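Local coordinates for protein methylaspartate ammonia-lyase (Citrobacter amalonaticus, PDB 1KKO) that catalyses the reversible, magnesium-dependent anti elimination of ammonia from (2S,3S)-3-methylaspartate to give mesaconate, at residues 57-60 against 61-65; 95-98 against 99-102; 339-342 against 343-347. One frame throughout, in Å; residues are numbered along the deposited sequence.

Contact 1 (57-60 against 61-65); sequences LILE and NGAVA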
# COMPACT_ATOMS: atom_id res chain seq x y z
N LEU A 57 -3.50 -9.35 19.57
CA LEU A 57 -3.74 -9.56 20.99
C LEU A 57 -5.22 -9.38 21.24
O LEU A 57 -5.75 -8.29 21.12
CB LEU A 57 -2.96 -8.54 21.82
CG LEU A 57 -1.46 -8.43 21.53
CD1 LEU A 57 -0.84 -7.32 22.34
CD2 LEU A 57 -0.72 -9.72 21.80
N ILE A 58 -5.90 -10.48 21.54
CA ILE A 58 -7.32 -10.44 21.85
C ILE A 58 -7.41 -10.10 23.32
O ILE A 58 -6.87 -10.83 24.15
CB ILE A 58 -8.00 -11.79 21.58
CG1 ILE A 58 -7.81 -12.21 20.13
CG2 ILE A 58 -9.47 -11.71 21.90
CD1 ILE A 58 -8.32 -13.60 19.86
N LEU A 59 -8.09 -9.00 23.63
CA LEU A 59 -8.23 -8.54 25.01
C LEU A 59 -9.49 -9.07 25.66
O LEU A 59 -10.37 -9.59 25.00
CB LEU A 59 -8.28 -7.02 25.04
CG LEU A 59 -7.18 -6.29 24.26
CD1 LEU A 59 -7.29 -4.80 24.50
CD2 LEU A 59 -5.79 -6.78 24.62
N GLU A 60 -9.58 -8.91 26.98
CA GLU A 60 -10.76 -9.36 27.72
C GLU A 60 -12.05 -8.71 27.23
O GLU A 60 -13.11 -9.31 27.35
CB GLU A 60 -10.59 -9.06 29.21
CG GLU A 60 -9.51 -9.88 29.88
CD GLU A 60 -9.42 -9.62 31.38
OE1 GLU A 60 -9.10 -8.48 31.81
OE2 GLU A 60 -9.65 -10.58 32.15
N ASN A 61 -11.98 -7.47 26.74
CA ASN A 61 -13.17 -6.77 26.24
C ASN A 61 -13.54 -7.16 24.80
O ASN A 61 -14.46 -6.59 24.22
CB ASN A 61 -13.02 -5.24 26.37
CG ASN A 61 -11.96 -4.67 25.45
OD1 ASN A 61 -11.30 -5.40 24.72
ND2 ASN A 61 -11.80 -3.35 25.48
N GLY A 62 -12.80 -8.12 24.23
CA GLY A 62 -13.05 -8.61 22.88
C GLY A 62 -12.31 -7.86 21.80
O GLY A 62 -12.33 -8.27 20.64
N ALA A 63 -11.66 -6.76 22.14
CA ALA A 63 -10.93 -5.98 21.14
C ALA A 63 -9.72 -6.77 20.69
O ALA A 63 -9.21 -7.62 21.40
CB ALA A 63 -10.50 -4.65 21.70
N VAL A 64 -9.27 -6.49 19.47
CA VAL A 64 -8.10 -7.14 18.93
C VAL A 64 -7.08 -6.09 18.58
O VAL A 64 -7.25 -5.33 17.63
CB VAL A 64 -8.43 -7.97 17.68
CG1 VAL A 64 -7.18 -8.69 17.20
CG2 VAL A 64 -9.54 -8.95 17.99
N ALA A 65 -5.99 -6.07 19.34
CA ALA A 65 -4.88 -5.14 19.10
C ALA A 65 -3.93 -5.76 18.09
O ALA A 65 -3.71 -6.96 18.11
CB ALA A 65 -4.17 -4.85 20.40

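Contact 2 (95-98 against 99-102); sequences DHIK and PLLE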
# COMPACT_ATOMS: atom_id res chain seq x y z
N ASP A 95 6.40 -20.28 21.21
CA ASP A 95 7.04 -20.96 22.33
C ASP A 95 7.49 -20.03 23.45
O ASP A 95 7.26 -20.31 24.63
CB ASP A 95 8.29 -21.70 21.84
CG ASP A 95 7.97 -22.90 20.98
OD1 ASP A 95 6.79 -23.30 20.90
OD2 ASP A 95 8.86 -23.50 20.34
N HIS A 96 8.14 -18.93 23.08
CA HIS A 96 8.81 -18.09 24.06
C HIS A 96 8.09 -16.81 24.41
O HIS A 96 8.34 -16.24 25.47
CB HIS A 96 10.18 -17.68 23.52
CG HIS A 96 11.12 -18.82 23.31
ND1 HIS A 96 11.75 -19.06 22.11
CD2 HIS A 96 11.56 -19.77 24.17
CE1 HIS A 96 12.52 -20.12 22.23
NE2 HIS A 96 12.43 -20.57 23.47
N ILE A 97 7.23 -16.31 23.53
CA ILE A 97 6.63 -15.02 23.75
C ILE A 97 5.14 -15.08 24.07
O ILE A 97 4.67 -14.32 24.91
CB ILE A 97 6.93 -14.10 22.54
CG1 ILE A 97 8.45 -13.97 22.34
CG2 ILE A 97 6.29 -12.73 22.73
CD1 ILE A 97 9.23 -13.42 23.55
N LYS A 98 4.41 -15.96 23.41
CA LYS A 98 2.99 -16.10 23.70
C LYS A 98 2.69 -16.21 25.22
O LYS A 98 1.81 -15.52 25.71
CB LYS A 98 2.40 -17.29 22.94
CG LYS A 98 0.91 -17.48 23.16
CD LYS A 98 0.32 -18.65 22.35
CE LYS A 98 1.33 -19.39 21.52
NZ LYS A 98 0.74 -19.77 20.20
N PRO A 99 3.39 -17.06 25.97
CA PRO A 99 3.12 -17.17 27.41
C PRO A 99 3.44 -15.91 28.22
O PRO A 99 2.95 -15.73 29.33
CB PRO A 99 4.03 -18.31 27.86
CG PRO A 99 4.30 -19.07 26.65
CD PRO A 99 4.40 -18.04 25.54
N LEU A 100 4.29 -15.05 27.67
CA LEU A 100 4.61 -13.80 28.33
C LEU A 100 3.58 -12.73 28.03
O LEU A 100 3.52 -11.71 28.71
CB LEU A 100 6.00 -13.32 27.93
CG LEU A 100 7.13 -14.27 28.33
CD1 LEU A 100 8.47 -13.84 27.75
CD2 LEU A 100 7.21 -14.36 29.83
N LEU A 101 2.77 -12.96 27.00
CA LEU A 101 1.73 -12.01 26.62
C LEU A 101 0.37 -12.36 27.20
O LEU A 101 -0.35 -11.49 27.67
CB LEU A 101 1.61 -11.95 25.10
CG LEU A 101 2.77 -11.26 24.38
CD1 LEU A 101 2.71 -11.59 22.90
CD2 LEU A 101 2.74 -9.77 24.61
N GLU A 102 0.01 -13.63 27.14
CA GLU A 102 -1.31 -14.03 27.61
C GLU A 102 -1.39 -13.79 29.12
O GLU A 102 -0.47 -14.13 29.87
CB GLU A 102 -1.63 -15.46 27.19
CG GLU A 102 -1.72 -15.55 25.67
CD GLU A 102 -2.11 -16.90 25.12
OE1 GLU A 102 -2.51 -16.94 23.93
OE2 GLU A 102 -2.01 -17.92 25.85

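Contact 3 (339-342 against 343-347); sequences HNIV and DAVLY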
# COMPACT_ATOMS: atom_id res chain seq x y z
N HIS A 339 8.51 2.69 21.80
CA HIS A 339 8.73 3.68 22.85
C HIS A 339 10.09 4.35 22.62
O HIS A 339 10.27 5.52 22.96
CB HIS A 339 8.67 3.06 24.23
CG HIS A 339 9.66 1.98 24.47
ND1 HIS A 339 9.76 0.86 23.67
CD2 HIS A 339 10.60 1.84 25.44
CE1 HIS A 339 10.71 0.08 24.14
NE2 HIS A 339 11.24 0.65 25.21
N ASN A 340 11.04 3.63 22.03
CA ASN A 340 12.35 4.19 21.72
C ASN A 340 12.24 5.28 20.66
O ASN A 340 13.04 6.20 20.63
CB ASN A 340 13.33 3.11 21.27
CG ASN A 340 13.65 2.10 22.34
OD1 ASN A 340 13.65 0.88 22.09
ND2 ASN A 340 13.92 2.58 23.53
N ILE A 341 11.28 5.16 19.74
CA ILE A 341 11.08 6.22 18.76
C ILE A 341 10.64 7.50 19.47
O ILE A 341 11.13 8.59 19.15
CB ILE A 341 10.00 5.87 17.72
CG1 ILE A 341 10.31 4.58 16.97
CG2 ILE A 341 9.83 7.02 16.73
CD1 ILE A 341 9.08 4.05 16.24
N VAL A 342 9.68 7.37 20.38
CA VAL A 342 9.19 8.53 21.10
C VAL A 342 10.36 9.19 21.84
O VAL A 342 10.56 10.39 21.75
CB VAL A 342 8.07 8.17 22.11
CG1 VAL A 342 7.56 9.42 22.79
CG2 VAL A 342 6.91 7.43 21.42
N ASP A 343 11.13 8.39 22.57
CA ASP A 343 12.24 8.96 23.32
C ASP A 343 13.27 9.60 22.40
O ASP A 343 13.82 10.65 22.71
CB ASP A 343 12.90 7.88 24.18
CG ASP A 343 12.06 7.49 25.37
OD1 ASP A 343 11.26 8.32 25.86
OD2 ASP A 343 12.17 6.37 25.89
N ALA A 344 13.54 8.97 21.26
CA ALA A 344 14.51 9.52 20.32
C ALA A 344 14.04 10.86 19.74
O ALA A 344 14.81 11.82 19.66
CB ALA A 344 14.77 8.55 19.20
N VAL A 345 12.77 10.94 19.33
CA VAL A 345 12.26 12.17 18.77
C VAL A 345 12.31 13.29 19.82
O VAL A 345 12.73 14.41 19.53
CB VAL A 345 10.82 11.99 18.25
CG1 VAL A 345 10.22 13.32 17.89
CG2 VAL A 345 10.78 11.05 17.05
N LEU A 346 11.87 12.99 21.03
CA LEU A 346 11.89 13.98 22.11
C LEU A 346 13.32 14.41 22.43
O LEU A 346 13.56 15.59 22.71
CB LEU A 346 11.22 13.43 23.37
CG LEU A 346 9.73 13.08 23.26
CD1 LEU A 346 9.13 12.73 24.60
CD2 LEU A 346 8.92 14.17 22.60
N TYR A 347 14.28 13.49 22.38
CA TYR A 347 15.67 13.83 22.67
C TYR A 347 16.18 14.78 21.60
O TYR A 347 16.83 15.80 21.90
CB TYR A 347 16.55 12.57 22.73
CG TYR A 347 17.91 12.86 23.31
CD1 TYR A 347 18.14 12.77 24.66
CD2 TYR A 347 18.96 13.25 22.50
CE1 TYR A 347 19.37 13.04 25.21
CE2 TYR A 347 20.18 13.56 23.02
CZ TYR A 347 20.39 13.44 24.38
OH TYR A 347 21.63 13.73 24.91

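Contact 1 (57-60 against 61-65)
Leu57 and Ala65 form an antiparallel hydrogen-bonded pair, and the chain reverses between them, so that 57-60 and 61-65 run 170° apart. Leu57 N donates to Ala65 O at 2.8 Å, and Ala65 N returns a bond to Leu57 O. Ile58 and Val64 are the next, non-hydrogen-bonded pair. Leu59 N then gives a nearly straight bond to Ala63 O. A type I turn from Leu59 to Gly62 closes the end, with Gly62 N on Leu59 O at 2.9 Å. Gly62 has a positive phi (89°), where a CB would press on the carbonyl O of Asn61.

Asn61 makes an Asx turn. Its OD1 takes the N-H of Ala63 at 2.9 Å, from above the carboxamide plane. A chi1 of 67° sets CG between the backbone N and carbonyl carbon, which folds the amide back over the turn. OD1 also lies 3.4 Å from Leu59 CB. Asn61 ND2 is held by Leu144 O, and Glu60 OE1 by Lys2 N.

On one face, Leu57 CB meets Ala65 CB at 4.1 Å, beside helix 128-146. On the other, Ile58 CG1 faces Val64 CG2 at 4.3 Å, and both residues pack on Leu408 of the second subunit. The arrangement is that of a beta hairpin whose type I turn is followed by a G1 beta bulge.

Contact 2 (95-98 against 99-102)
Pro99 follows Lys98 inside helix 86-101 and breaks its bonding pattern. Its ring nitrogen carries no hydrogen, so it cannot bond back to the preceding turn. Instead, Pro99 CD sits 3.8 Å from Asp95 O. The helix has a wider, pi-type turn at 95-97 and is kinked here.

Leu100 N takes Ile97 O, three residues back, at 2.9 Å. The bond is bent to 133° at the hydrogen, and the donor lies above the carbonyl plane. The Leu100 side chain turns back along the helix, and its CD1 comes within 3.3 Å of His96 O. Phe116 and Leu119 pack on it as well.

Leu101 N is shared. Its better bond goes to Lys98 O, and a weak one goes to Ile97 O. The Leu101 side chain crosses that of Ile97 obliquely, with CD1 3.8 Å from Ile97 CG2. Both side chains are buried against Phe8 of strand 3-18, Phe116 and Leu134.

Glu102 is the first residue to leave the helical conformation. Its N-H makes a straight bond to Lys98 O (3.0 Å, 168°), which thus accepts two backbone donors. The side chains of Lys98 and Glu102 run alongside each other. Lys98 CG lies anti to its backbone N (chi1 -178°), which puts it 3.5 Å from Glu102 OE1.

The charged ends part company. Lys98 NZ bonds Asn94 OD1, while Glu102 OE1 accepts from Ala6 N. With 5.7 Å between NZ and OE1, the pair is no salt bridge. Any attraction between them is probably modest, and what joins the two side chains directly is contact of the lysine methylenes with the carboxylate.

Contact 3 (339-342 against 343-347)
His339 O accepts the N-H of Asp343 in the first turn of helix 339-351. This helix is the crossover of a beta-alpha-beta unit between strands 327-330 and 354-357 of the TIM barrel. The next three carbonyls are taken in the same i to i+4 way. Ala344 N donates to Asn340 O at 2.9 Å, Val345 N to Ile341 O, and Leu346 N to Val342 O at 3.0 Å. The Val342 bond is straight, at 171° about the hydrogen. Tyr347 N continues the series to Asp343 O.

Two polar side chains have partners outside the two segments. Asp343 OD1 accepts from Trp158 NE1, and Tyr347 OH bonds Asp321 OD1. Asp343 CG lies beside its own backbone N (chi1 -73°), which brings OD2 to 3.6 Å from His339 O. These two oxygens are neighbours and not partners.

Two apolar pairs each join residues one turn apart. Val342 and Leu346 lie side by side, CG1 to CD1 at 4.1 Å, and both also touch Trp158. Ile341 and Val345 face helix 365-378, meeting Val374 and Ala378 in turn. The side chain of Ile341 is about 9 Å from that of Lys331, the catalytic proton acceptor. Between Ile341 and Val345 the touch is methyl to methyl, with CG2 of each 4.2 Å from the other.

How the contacts relate
From the N terminus, the three contacts come in series, and none nests in or crosses another. Contact 1 closes the hairpin between strands 47-59 and 64-69. Contact 2 lies at the C-terminal end of helix 86-101, the next helix, and closes only local turns. The two touch directly, Leu57 CD2 to Leu101 CD1 at 4.1 Å, which joins the hairpin to the helix within the N-terminal region. Contact 3 lies far along the chain in the barrel, with nearest atoms about 13 Å from either of the others. Helix 110-118 lies between: it packs on contact 2 through Phe116 and on His339 of contact 3 through Ala113.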